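PDB 5H5Z: MHC class I antigen from Ctenopharyngodon idella, which probably presents short peptides to T cells at the cell surface, holding them in the groove of a heavy chain paired with beta-2-microglobulin. Local coordinates for residues Gln51-Asp56 with Val168-Asp173; Met80-Gln85 with Val137-Lys142; Val120-Asp123 with Thr128-Ala131; Val194-Thr199 with Phe252-Glu257; Asp245-Asn250 with Lys265-Ile270. All blocks are in the same frame, centred on the assembly; numbering follows the deposited sequence.

Contact 1: Gln51-Asp56 with Val168-Asp173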
# COMPACT_ATOMS: atom_id res chain seq x y z
N GLN A 51 -17.34 5.54 -14.57
CA GLN A 51 -17.81 5.73 -15.94
C GLN A 51 -18.47 4.48 -16.52
O GLN A 51 -19.15 4.54 -17.55
CB GLN A 51 -16.65 6.17 -16.84
CG GLN A 51 -16.18 7.59 -16.57
CD GLN A 51 -15.14 8.07 -17.57
OE1 GLN A 51 -14.26 7.32 -17.98
NE2 GLN A 51 -15.25 9.34 -17.96
N ASN A 52 -18.28 3.34 -15.85
CA ASN A 52 -18.63 2.05 -16.43
C ASN A 52 -19.59 1.18 -15.62
O ASN A 52 -20.13 0.21 -16.14
CB ASN A 52 -17.37 1.28 -16.78
CG ASN A 52 -16.67 1.86 -17.99
OD1 ASN A 52 -17.14 1.71 -19.12
ND2 ASN A 52 -15.55 2.54 -17.76
N GLU A 53 -19.80 1.53 -14.35
CA GLU A 53 -20.83 0.89 -13.54
C GLU A 53 -21.62 1.96 -12.82
O GLU A 53 -21.16 3.10 -12.69
CB GLU A 53 -20.22 -0.10 -12.54
CG GLU A 53 -19.49 -1.29 -13.15
CD GLU A 53 -20.40 -2.26 -13.89
OE1 GLU A 53 -19.87 -3.13 -14.61
OE2 GLU A 53 -21.64 -2.16 -13.77
N GLY A 54 -22.82 1.61 -12.38
CA GLY A 54 -23.71 2.57 -11.74
C GLY A 54 -24.47 2.00 -10.57
O GLY A 54 -23.99 1.08 -9.90
N ALA A 55 -25.66 2.55 -10.33
CA ALA A 55 -26.47 2.22 -9.16
C ALA A 55 -26.69 0.73 -8.94
O ALA A 55 -26.50 0.25 -7.83
CB ALA A 55 -27.80 2.96 -9.22
N ASP A 56 -27.08 -0.00 -9.99
CA ASP A 56 -27.33 -1.45 -9.89
C ASP A 56 -26.12 -2.22 -9.37
O ASP A 56 -26.24 -3.07 -8.48
CB ASP A 56 -27.79 -2.03 -11.23
CG ASP A 56 -29.30 -1.98 -11.42
OD1 ASP A 56 -29.99 -1.23 -10.69
OD2 ASP A 56 -29.80 -2.70 -12.30
N VAL A 168 -10.24 -4.34 -16.43
CA VAL A 168 -9.05 -4.04 -17.24
C VAL A 168 -9.47 -3.27 -18.50
O VAL A 168 -8.81 -2.30 -18.86
CB VAL A 168 -8.22 -5.31 -17.56
CG1 VAL A 168 -7.09 -5.00 -18.54
CG2 VAL A 168 -7.63 -5.89 -16.28
N ALA A 169 -10.57 -3.68 -19.12
CA ALA A 169 -11.11 -2.95 -20.27
C ALA A 169 -11.61 -1.55 -19.90
O ALA A 169 -11.33 -0.58 -20.61
CB ALA A 169 -12.21 -3.76 -20.96
N TYR A 170 -12.35 -1.45 -18.80
CA TYR A 170 -12.80 -0.15 -18.29
C TYR A 170 -11.63 0.82 -18.07
O TYR A 170 -11.70 1.98 -18.46
CB TYR A 170 -13.52 -0.28 -16.94
CG TYR A 170 -14.82 -1.07 -16.93
CD1 TYR A 170 -15.56 -1.31 -18.09
CD2 TYR A 170 -15.32 -1.54 -15.72
CE1 TYR A 170 -16.75 -2.02 -18.05
CE2 TYR A 170 -16.51 -2.25 -15.67
CZ TYR A 170 -17.22 -2.49 -16.83
OH TYR A 170 -18.39 -3.19 -16.75
N GLY A 171 -10.57 0.33 -17.43
CA GLY A 171 -9.45 1.19 -17.05
C GLY A 171 -8.18 0.98 -17.86
O GLY A 171 -7.10 1.31 -17.39
N LYS A 172 -8.32 0.45 -19.08
CA LYS A 172 -7.18 0.06 -19.91
C LYS A 172 -6.08 1.11 -19.99
O LYS A 172 -4.91 0.81 -19.72
CB LYS A 172 -7.64 -0.32 -21.32
CG LYS A 172 -6.58 -1.02 -22.15
CD LYS A 172 -7.01 -1.16 -23.60
CE LYS A 172 -5.85 -1.52 -24.51
NZ LYS A 172 -5.30 -2.88 -24.25
N ASP A 173 -6.45 2.33 -20.35
CA ASP A 173 -5.47 3.39 -20.55
C ASP A 173 -4.72 3.73 -19.25
O ASP A 173 -3.52 3.99 -19.26
CB ASP A 173 -6.13 4.63 -21.16
CG ASP A 173 -6.76 4.35 -22.53
OD1 ASP A 173 -6.13 3.65 -23.38
OD2 ASP A 173 -7.88 4.84 -22.77
O HOH W 1 -13.82 3.65 -19.82
O HOH W 2 -20.54 -1.33 -18.47
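Tyr170 turns one face of its phenol ring to Asn52, whose CB sits 3.3 Å from the ring centroid and only 9° off the normal, a CH-pi contact almost exactly over the middle. The carboxamide of Asn52 continues this layer: its plane is 2° from that of the ring, so amide and phenol are stacked, with Asn52 CG 3.4 Å from Tyr170 CD1. At the ring edge, near its plane, comes Glu53. The contact closes one end of the MHC class I alpha1/alpha2 platform, where the turn leading into helix 55-82 meets the last turn of helix 148-170; Gly54 and Gly171 are N-caps of the helices that follow. Tyr170 CG stands beside its own backbone N, which turns the ring toward Asn52. Asn52 ND2 is held by the carbonyl of Trp48 and also donates to a water, 2.9 Å away, that in turn donates to Tyr170 O. A second water donates to Asn52 O and, weakly, to the phenol oxygen, which has a further weak bond from Lys166. Glu53 reaches the phenol by bending at its second torsion. Tyr170 OH donates to Glu53 OE1 at 2.6 Å, meeting that oxygen from above the carboxylate plane, 38° out of it.

Contact 2: Met80-Gln85 with Val137-Lys142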
# COMPACT_ATOMS: atom_id res chain seq x y z
N MET A 80 -12.17 -15.28 19.12
CA MET A 80 -11.76 -14.67 20.40
C MET A 80 -11.99 -15.63 21.57
O MET A 80 -11.12 -15.78 22.45
CB MET A 80 -12.50 -13.35 20.67
CG MET A 80 -12.21 -12.23 19.67
SD MET A 80 -12.90 -10.62 20.14
CE MET A 80 -14.67 -10.91 20.00
N GLU A 81 -13.15 -16.26 21.58
CA GLU A 81 -13.52 -17.23 22.60
C GLU A 81 -12.58 -18.43 22.60
O GLU A 81 -12.25 -18.96 23.66
CB GLU A 81 -14.98 -17.68 22.41
CG GLU A 81 -16.00 -16.62 22.80
CD GLU A 81 -17.37 -16.84 22.17
OE1 GLU A 81 -17.50 -17.72 21.29
OE2 GLU A 81 -18.32 -16.12 22.55
N ARG A 82 -12.15 -18.84 21.41
CA ARG A 82 -11.25 -19.99 21.27
C ARG A 82 -9.84 -19.72 21.78
O ARG A 82 -9.15 -20.63 22.24
CB ARG A 82 -11.28 -20.52 19.83
CG ARG A 82 -12.34 -21.59 19.65
CD ARG A 82 -13.15 -21.45 18.37
NE ARG A 82 -12.41 -21.89 17.19
CZ ARG A 82 -12.98 -22.23 16.03
NH1 ARG A 82 -12.22 -22.60 15.01
NH2 ARG A 82 -14.29 -22.21 15.88
N PHE A 83 -9.41 -18.46 21.72
CA PHE A 83 -8.14 -18.04 22.31
C PHE A 83 -8.29 -17.58 23.76
O PHE A 83 -7.31 -17.14 24.38
CB PHE A 83 -7.47 -16.95 21.48
CG PHE A 83 -6.80 -17.46 20.24
CD1 PHE A 83 -5.46 -17.85 20.27
CD2 PHE A 83 -7.49 -17.54 19.03
CE1 PHE A 83 -4.83 -18.32 19.13
CE2 PHE A 83 -6.86 -18.00 17.89
CZ PHE A 83 -5.53 -18.40 17.93
N ASN A 84 -9.51 -17.71 24.30
CA ASN A 84 -9.84 -17.28 25.66
C ASN A 84 -9.60 -15.79 25.88
O ASN A 84 -9.00 -15.38 26.88
CB ASN A 84 -9.09 -18.12 26.71
CG ASN A 84 -9.34 -19.61 26.55
OD1 ASN A 84 -10.47 -20.04 26.31
ND2 ASN A 84 -8.29 -20.40 26.69
N GLN A 85 -10.08 -14.98 24.94
CA GLN A 85 -9.91 -13.53 24.99
C GLN A 85 -11.28 -12.84 24.95
O GLN A 85 -11.84 -12.63 23.88
CB GLN A 85 -9.02 -13.05 23.84
CG GLN A 85 -7.61 -13.64 23.83
CD GLN A 85 -6.91 -13.49 22.49
OE1 GLN A 85 -7.55 -13.38 21.45
NE2 GLN A 85 -5.58 -13.49 22.52
N VAL A 137 -8.39 -25.36 13.43
CA VAL A 137 -8.73 -26.72 12.96
C VAL A 137 -10.24 -26.99 12.96
O VAL A 137 -10.77 -27.63 12.04
CB VAL A 137 -7.96 -27.81 13.73
CG1 VAL A 137 -8.33 -29.20 13.25
CG2 VAL A 137 -6.46 -27.59 13.59
N ILE A 138 -10.94 -26.49 13.98
CA ILE A 138 -12.41 -26.61 14.03
C ILE A 138 -13.04 -25.96 12.79
O ILE A 138 -13.96 -26.53 12.19
CB ILE A 138 -12.99 -25.99 15.31
CG1 ILE A 138 -12.50 -26.78 16.54
CG2 ILE A 138 -14.52 -25.96 15.27
CD1 ILE A 138 -12.70 -26.05 17.85
N THR A 139 -12.53 -24.80 12.40
CA THR A 139 -12.99 -24.09 11.19
C THR A 139 -12.68 -24.89 9.92
O THR A 139 -13.54 -25.03 9.05
CB THR A 139 -12.38 -22.67 11.12
OG1 THR A 139 -12.89 -21.89 12.21
CG2 THR A 139 -12.72 -21.97 9.79
N LYS A 140 -11.46 -25.42 9.84
CA LYS A 140 -11.06 -26.30 8.74
C LYS A 140 -12.09 -27.42 8.49
O LYS A 140 -12.54 -27.62 7.36
CB LYS A 140 -9.67 -26.89 9.03
CG LYS A 140 -9.23 -28.03 8.13
CD LYS A 140 -7.90 -28.61 8.59
CE LYS A 140 -7.47 -29.79 7.73
NZ LYS A 140 -7.25 -29.42 6.31
N HIS A 141 -12.46 -28.15 9.55
CA HIS A 141 -13.42 -29.25 9.42
C HIS A 141 -14.82 -28.78 9.02
O HIS A 141 -15.47 -29.40 8.18
CB HIS A 141 -13.48 -30.09 10.69
CG HIS A 141 -12.20 -30.80 11.02
ND1 HIS A 141 -11.44 -31.44 10.07
CD2 HIS A 141 -11.56 -30.97 12.20
CE1 HIS A 141 -10.38 -31.98 10.65
NE2 HIS A 141 -10.43 -31.71 11.94
N LYS A 142 -15.28 -27.69 9.64
CA LYS A 142 -16.58 -27.11 9.33
C LYS A 142 -16.64 -26.69 7.87
O LYS A 142 -17.60 -27.01 7.16
CB LYS A 142 -16.87 -25.91 10.23
CG LYS A 142 -18.22 -25.25 9.95
CD LYS A 142 -18.31 -23.87 10.58
CE LYS A 142 -19.56 -23.15 10.10
NZ LYS A 142 -19.88 -21.98 10.97
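Between residues 80-85 and 137-142 one direct hydrogen bond forms, from Arg82 to Thr139. Arg82 NH1 donates to Thr139 OG1 over 3.0 Å, but the N-H...O angle is 135° and the hydroxyl lies 30° out of the guanidinium plane, so the bond is bent and oblique. Neither group depends on it alone: Arg82 NH1 makes a second bond to the same helix, 134-145, at the backbone carbonyl of Gln135, and Thr139 OG1 is hydrogen-bonded to the backbone of the bound peptide. A first torsion of -65° puts Thr139 OG1 beside its own backbone N, turned to the arginine. Nonpolar contact comes from Ile138, which lays its branched carbon over one guanidinium face, with Ile138 CB 3.5 Å from Arg82 NH1 and Ile138 CG2 3.8 Å from Arg82 NH2. The arginine chain, bent at its second and third torsions, spans the distance between the helices, whose nearest CA atoms, those of Arg82 and Ile138, are 9.9 Å apart. Arg82 and Thr139 also pack on Phe119 of the sheet below. In the backbone, helix 55-82 ends in a Schellman motif: Asn84 has positive phi, and Gln85 N bonds back to Met80 O at 2.8 Å. With Lys142 and Arg82 both reaching the peptide backbone, the arrangement is that of one end of an MHC class I peptide-binding groove, where residues of both flanking helices meet the ligand.

Contact 3: Val120-Asp123 with Thr128-Ala131; sequences VSLD and TWTA
Leu122 and Trp129 make the tight side of this two-stranded pairing. They are a non-hydrogen-bonded antiparallel pair, and the indole folds back across the neighbouring strand: Leu122 CB stands 3.9 Å from the centroid of the six-membered ring, 22° off its normal, a CH-pi contact over the face. Leu122 CD1 lies over the same face, offset toward the rim, and Val120 CG2 approaches Trp129 CE3 at 4.1 Å. With CG beside its backbone N (chi1 -69°), Trp129 brings the CE3-CZ3 edge of its ring against the Ser121-Leu122 peptide, where Trp129 CZ3 comes 3.4 Å from Leu122 N. Helices cover this face: Trp129 meets Trp143 edge-to-face and packs on Val148 and Ala149, while Val120 and Ala131 rest on Ala136. The other face, carrying Ser121, Asp123, Thr128 and Thr130, is looser and wetter. Here the side chains barely meet, Asp123 CB and Thr128 OG1 being 4.0 Å apart, and a water joins Ser121 OG to Thr130 O. Asp123 OD1 and Thr128 OG1 turn instead to the connecting turn, the first to the backbone N of Asn125 and Thr126, the second to the Thr126 hydroxyl. Two hydrogen-bonded pairs knit the backbones, the shortest bond running from Thr130 N to Ser121 O at 2.8 Å. The result is a beta hairpin at one edge of the eight-stranded floor of the MHC class I groove, with helices stacked on its Trp129 face.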
# COMPACT_ATOMS: atom_id res chain seq x y z
N VAL A 120 -6.60 -19.49 8.62
CA VAL A 120 -6.81 -20.53 7.59
C VAL A 120 -6.49 -19.98 6.19
O VAL A 120 -6.73 -18.80 5.91
CB VAL A 120 -8.25 -21.13 7.59
CG1 VAL A 120 -8.50 -21.98 8.82
CG2 VAL A 120 -9.31 -20.04 7.45
N SER A 121 -5.95 -20.84 5.33
CA SER A 121 -5.57 -20.47 3.97
C SER A 121 -6.08 -21.53 3.01
O SER A 121 -6.00 -22.73 3.30
CB SER A 121 -4.05 -20.37 3.83
OG SER A 121 -3.49 -19.56 4.84
N LEU A 122 -6.62 -21.10 1.88
CA LEU A 122 -7.12 -22.03 0.89
C LEU A 122 -5.99 -22.66 0.09
O LEU A 122 -5.12 -21.97 -0.44
CB LEU A 122 -8.10 -21.33 -0.08
CG LEU A 122 -8.64 -22.13 -1.28
CD1 LEU A 122 -9.45 -23.34 -0.82
CD2 LEU A 122 -9.47 -21.23 -2.18
N ASP A 123 -6.01 -23.99 0.03
CA ASP A 123 -5.29 -24.72 -1.00
C ASP A 123 -6.33 -25.13 -2.04
O ASP A 123 -7.10 -26.08 -1.82
CB ASP A 123 -4.58 -25.94 -0.41
CG ASP A 123 -3.72 -26.67 -1.43
OD1 ASP A 123 -4.02 -26.62 -2.64
OD2 ASP A 123 -2.74 -27.32 -1.01
N THR A 128 -8.80 -27.96 0.19
CA THR A 128 -8.73 -28.05 1.64
C THR A 128 -8.27 -26.71 2.21
O THR A 128 -7.75 -25.85 1.49
CB THR A 128 -7.75 -29.15 2.11
OG1 THR A 128 -6.46 -28.93 1.53
CG2 THR A 128 -8.27 -30.54 1.72
N TRP A 129 -8.48 -26.54 3.51
CA TRP A 129 -8.05 -25.35 4.23
C TRP A 129 -6.90 -25.68 5.16
O TRP A 129 -7.01 -26.56 6.02
CB TRP A 129 -9.22 -24.75 5.01
CG TRP A 129 -10.25 -24.16 4.10
CD1 TRP A 129 -11.35 -24.80 3.58
CD2 TRP A 129 -10.28 -22.83 3.59
NE1 TRP A 129 -12.06 -23.93 2.78
CE2 TRP A 129 -11.42 -22.72 2.76
CE3 TRP A 129 -9.45 -21.71 3.74
CZ2 TRP A 129 -11.76 -21.54 2.10
CZ3 TRP A 129 -9.77 -20.53 3.08
CH2 TRP A 129 -10.92 -20.46 2.26
N THR A 130 -5.79 -24.98 4.99
CA THR A 130 -4.65 -25.12 5.87
C THR A 130 -4.90 -24.32 7.14
O THR A 130 -5.09 -23.10 7.09
CB THR A 130 -3.35 -24.67 5.19
OG1 THR A 130 -3.18 -25.41 3.98
CG2 THR A 130 -2.13 -24.90 6.10
N ALA A 131 -4.93 -25.02 8.27
CA ALA A 131 -5.12 -24.41 9.58
C ALA A 131 -3.76 -24.11 10.21
O ALA A 131 -2.92 -25.00 10.35
CB ALA A 131 -5.92 -25.33 10.49
O HOH W 3 -3.17 -20.77 7.21

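Contact 4: Val194-Thr199 with Phe252-Glu257; sequences VTCHAT and FSCVVE
Cys254 joins the two strands covalently: its SG lies 2.0 Å from Cys196 SG, and the C-S-S-C torsion is -76°. Each SG stands anti to the backbone nitrogen of its own residue, which directs both sulfurs into the core between the sheets. The CA atoms of the two cysteines are 6.3 Å apart, whereas the strand axes come no closer than 8.4 Å, run only 20° from parallel and share no hydrogen bond. This is the intersheet disulfide of the immunoglobulin C1-set fold, here the membrane-proximal domain of the class I heavy chain. Strand 194-201 belongs to one sheet of the sandwich and strand 252-258 to the other; Trp210 packs on Cys196, as the core tryptophan does in immunoglobulin domains. Val255 follows with its side chain directed away from strand 194-199, onto Thr262 and Arg264 of the adjacent strand. Val256 turns inward again and divides its branches. Its CG2, beside the backbone N, touches the disulfide at 3.7 Å from Cys196 SG, and its CG1 meets Ala198 CB at 4.1 Å. Val183 adds a further contact to Val256, while on the outer face of strand 194-201 His197 packs against His13 of the beta-2-microglobulin chain.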
# COMPACT_ATOMS: atom_id res chain seq x y z
N VAL A 194 25.43 12.53 -2.27
CA VAL A 194 24.61 12.93 -3.40
C VAL A 194 23.49 11.91 -3.56
O VAL A 194 23.73 10.70 -3.53
CB VAL A 194 25.44 13.02 -4.70
CG1 VAL A 194 24.56 13.42 -5.88
CG2 VAL A 194 26.60 14.01 -4.54
N THR A 195 22.26 12.42 -3.69
CA THR A 195 21.07 11.58 -3.80
C THR A 195 20.49 11.65 -5.22
O THR A 195 20.20 12.72 -5.74
CB THR A 195 19.98 11.99 -2.79
OG1 THR A 195 20.47 11.80 -1.46
CG2 THR A 195 18.71 11.15 -2.96
N CYS A 196 20.34 10.48 -5.83
CA CYS A 196 19.64 10.37 -7.12
C CYS A 196 18.18 10.02 -6.85
O CYS A 196 17.88 8.91 -6.40
CB CYS A 196 20.30 9.30 -7.97
SG CYS A 196 19.63 9.10 -9.64
N HIS A 197 17.29 10.97 -7.13
CA HIS A 197 15.88 10.87 -6.78
C HIS A 197 15.04 10.70 -8.05
O HIS A 197 15.13 11.53 -8.96
CB HIS A 197 15.45 12.13 -6.02
CG HIS A 197 14.01 12.14 -5.63
ND1 HIS A 197 13.51 11.43 -4.56
CD2 HIS A 197 12.95 12.81 -6.15
CE1 HIS A 197 12.21 11.63 -4.46
NE2 HIS A 197 11.85 12.47 -5.41
N ALA A 198 14.25 9.64 -8.08
CA ALA A 198 13.35 9.35 -9.21
C ALA A 198 11.92 9.34 -8.71
O ALA A 198 11.61 8.66 -7.73
CB ALA A 198 13.69 8.00 -9.82
N THR A 199 11.04 10.09 -9.38
CA THR A 199 9.65 10.21 -8.93
C THR A 199 8.64 10.27 -10.08
O THR A 199 8.99 10.66 -11.20
CB THR A 199 9.44 11.42 -7.99
OG1 THR A 199 8.19 11.28 -7.30
CG2 THR A 199 9.45 12.75 -8.76
N PHE A 252 31.45 10.84 -11.86
CA PHE A 252 30.34 10.07 -11.34
C PHE A 252 29.04 10.48 -12.02
O PHE A 252 28.86 11.64 -12.39
CB PHE A 252 30.21 10.25 -9.83
CG PHE A 252 31.18 9.43 -9.03
CD1 PHE A 252 30.87 8.13 -8.64
CD2 PHE A 252 32.41 9.97 -8.64
CE1 PHE A 252 31.76 7.38 -7.90
CE2 PHE A 252 33.31 9.22 -7.89
CZ PHE A 252 32.98 7.92 -7.52
N SER A 253 28.13 9.52 -12.17
CA SER A 253 26.81 9.80 -12.71
C SER A 253 25.80 8.82 -12.11
O SER A 253 26.18 7.75 -11.64
CB SER A 253 26.81 9.68 -14.23
OG SER A 253 27.14 8.37 -14.65
N CYS A 254 24.53 9.21 -12.12
CA CYS A 254 23.44 8.31 -11.76
C CYS A 254 22.73 7.88 -13.03
O CYS A 254 22.53 8.69 -13.94
CB CYS A 254 22.43 8.99 -10.84
SG CYS A 254 21.03 7.90 -10.49
N VAL A 255 22.36 6.60 -13.09
CA VAL A 255 21.56 6.08 -14.20
C VAL A 255 20.25 5.52 -13.67
O VAL A 255 20.25 4.64 -12.81
CB VAL A 255 22.33 5.01 -15.02
CG1 VAL A 255 21.49 4.54 -16.21
CG2 VAL A 255 23.67 5.56 -15.52
N VAL A 256 19.14 6.06 -14.16
CA VAL A 256 17.81 5.55 -13.81
C VAL A 256 17.19 4.84 -15.01
O VAL A 256 17.01 5.44 -16.07
CB VAL A 256 16.87 6.67 -13.30
CG1 VAL A 256 15.51 6.10 -12.94
CG2 VAL A 256 17.47 7.37 -12.10
N GLU A 257 16.89 3.56 -14.83
CA GLU A 257 16.27 2.75 -15.88
C GLU A 257 14.83 2.38 -15.55
O GLU A 257 14.54 1.86 -14.47
CB GLU A 257 17.10 1.49 -16.18
CG GLU A 257 16.60 0.72 -17.40
CD GLU A 257 17.49 -0.46 -17.77
OE1 GLU A 257 16.94 -1.47 -18.26
OE2 GLU A 257 18.72 -0.38 -17.58

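Contact 5: Asp245-Asn250 with Lys265-Ile270; sequences DEWKNN and KTEDDI
At the far end of the immunoglobulin C1-set domain, the short helix 244-249 that connects two strands of the sandwich leans on the turn after the last strand, 261-266. Trp247 carries the contact. With CG opposite its backbone nitrogen (chi1 -164°), the indole extends from the helix toward the turn and offers its pyrrole edge to Glu267. Glu267 CB lies near the ring plane, 3.1 Å from Trp247 NE1, and the two side chains slide past each other in opposite directions. The carboxylate stands 80° from the indole plane, with Glu267 OE2 3.8 Å from Trp247 NE1. Farther round the ring, Ile270 comes from the opposing direction and sets CD1 3.6 Å from Trp247 CZ2. The turn is held from within: Thr266 N donates to Asp269 OD2 with an almost straight N-H...O angle of 169°, and Asp269 N returns a bond to Thr266 O at 2.8 Å. The Trp247 ring lies nearly parallel to that of Phe252 on strand 252-258, while Ile270 rests on Leu185 and Gln187 of the opposite sheet. The indole N-H is directed at the aliphatic Glu267 CB and not at the carboxylate, so Glu267 gives it no acceptor here and the two segments associate by van der Waals packing.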
# COMPACT_ATOMS: atom_id res chain seq x y z
N ASP A 245 36.18 15.03 -2.72
CA ASP A 245 37.43 14.80 -3.45
C ASP A 245 37.28 13.70 -4.50
O ASP A 245 37.75 13.85 -5.64
CB ASP A 245 38.57 14.47 -2.49
CG ASP A 245 38.78 15.55 -1.45
OD1 ASP A 245 39.44 16.56 -1.76
OD2 ASP A 245 38.28 15.39 -0.31
N GLU A 246 36.63 12.60 -4.13
CA GLU A 246 36.36 11.50 -5.06
C GLU A 246 35.47 11.97 -6.20
O GLU A 246 35.66 11.56 -7.35
CB GLU A 246 35.73 10.31 -4.34
CG GLU A 246 36.58 9.70 -3.24
CD GLU A 246 38.00 9.37 -3.68
OE1 GLU A 246 38.17 8.70 -4.72
OE2 GLU A 246 38.95 9.80 -2.99
N TRP A 247 34.51 12.83 -5.88
CA TRP A 247 33.64 13.45 -6.87
C TRP A 247 34.43 14.38 -7.80
O TRP A 247 34.19 14.40 -9.01
CB TRP A 247 32.51 14.22 -6.18
CG TRP A 247 31.40 14.54 -7.11
CD1 TRP A 247 31.29 15.65 -7.89
CD2 TRP A 247 30.24 13.74 -7.37
NE1 TRP A 247 30.13 15.60 -8.63
CE2 TRP A 247 29.47 14.44 -8.33
CE3 TRP A 247 29.77 12.51 -6.89
CZ2 TRP A 247 28.25 13.94 -8.82
CZ3 TRP A 247 28.56 12.02 -7.37
CH2 TRP A 247 27.82 12.74 -8.33
N LYS A 248 35.36 15.14 -7.23
CA LYS A 248 36.20 16.07 -7.99
C LYS A 248 37.13 15.35 -8.97
O LYS A 248 37.30 15.80 -10.10
CB LYS A 248 37.01 16.97 -7.04
CG LYS A 248 38.10 17.80 -7.72
CD LYS A 248 38.77 18.76 -6.76
CE LYS A 248 40.02 19.36 -7.39
NZ LYS A 248 40.53 20.53 -6.61
N ASN A 249 37.72 14.25 -8.53
CA ASN A 249 38.75 13.55 -9.32
C ASN A 249 38.20 12.60 -10.38
O ASN A 249 38.93 12.18 -11.27
CB ASN A 249 39.70 12.80 -8.38
CG ASN A 249 40.49 13.72 -7.48
OD1 ASN A 249 40.86 14.83 -7.87
ND2 ASN A 249 40.76 13.26 -6.26
N ASN A 250 36.91 12.28 -10.28
CA ASN A 250 36.30 11.31 -11.19
C ASN A 250 35.00 11.81 -11.80
O ASN A 250 34.48 12.86 -11.42
CB ASN A 250 36.09 9.97 -10.46
CG ASN A 250 37.35 9.48 -9.77
OD1 ASN A 250 37.61 9.82 -8.61
ND2 ASN A 250 38.14 8.69 -10.48
N LYS A 265 22.09 11.42 -14.96
CA LYS A 265 22.41 12.73 -14.40
C LYS A 265 23.86 12.78 -13.95
O LYS A 265 24.38 11.79 -13.45
CB LYS A 265 21.46 13.09 -13.25
CG LYS A 265 20.00 13.19 -13.65
CD LYS A 265 19.71 14.46 -14.43
CE LYS A 265 18.31 14.44 -15.02
NZ LYS A 265 18.01 15.71 -15.73
N THR A 266 24.50 13.94 -14.13
CA THR A 266 25.91 14.11 -13.78
C THR A 266 26.10 15.29 -12.81
O THR A 266 25.13 15.95 -12.46
CB THR A 266 26.80 14.33 -15.03
OG1 THR A 266 26.46 15.58 -15.65
CG2 THR A 266 26.63 13.19 -16.04
N GLU A 267 27.34 15.56 -12.41
CA GLU A 267 27.63 16.67 -11.49
C GLU A 267 27.02 18.00 -11.94
O GLU A 267 26.61 18.80 -11.10
CB GLU A 267 29.15 16.83 -11.27
CG GLU A 267 29.96 17.13 -12.52
CD GLU A 267 31.43 16.82 -12.33
OE1 GLU A 267 31.97 16.04 -13.14
OE2 GLU A 267 32.04 17.34 -11.37
N ASP A 268 26.97 18.21 -13.25
CA ASP A 268 26.40 19.42 -13.84
C ASP A 268 24.91 19.59 -13.53
O ASP A 268 24.36 20.68 -13.70
CB ASP A 268 26.61 19.42 -15.36
CG ASP A 268 28.03 19.75 -15.76
OD1 ASP A 268 28.84 20.12 -14.88
OD2 ASP A 268 28.35 19.63 -16.96
N ASP A 269 24.28 18.51 -13.08
CA ASP A 269 22.85 18.51 -12.81
C ASP A 269 22.49 18.72 -11.35
O ASP A 269 21.32 18.93 -11.03
CB ASP A 269 22.21 17.21 -13.32
CG ASP A 269 22.38 17.04 -14.80
OD1 ASP A 269 22.11 18.01 -15.54
OD2 ASP A 269 22.78 15.94 -15.23
N ILE A 270 23.50 18.67 -10.47
CA ILE A 270 23.25 18.71 -9.02
C ILE A 270 22.52 19.99 -8.61
O ILE A 270 22.92 21.10 -8.97
CB ILE A 270 24.54 18.50 -8.19
CG1 ILE A 270 25.10 17.10 -8.45
CG2 ILE A 270 24.28 18.72 -6.70
CD1 ILE A 270 26.39 16.79 -7.72

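How the contacts relate
Contacts 1 and 2 both use helix 55-82 and mark the two ends of the peptide-binding platform, with centres 40 Å apart. Contact 2 touches the bound peptide directly; contact 3, its centre 14 Å away, lies beneath the same end, and Lys140 NZ of contact 2 reaches Trp129 O of contact 3 at 2.9 Å. Contacts 4 and 5 belong to the immunoglobulin domain. Their centres are 12 Å apart and strands 252-258 and 261-266 are neighbours: Cys254 N lies 2.9 Å from Lys265 O, and Phe252 CE2 lies 3.4 Å from Glu246 O. Of the platform contacts, contact 1 is nearest to this domain, about 16 Å from contact 4 between closest atoms.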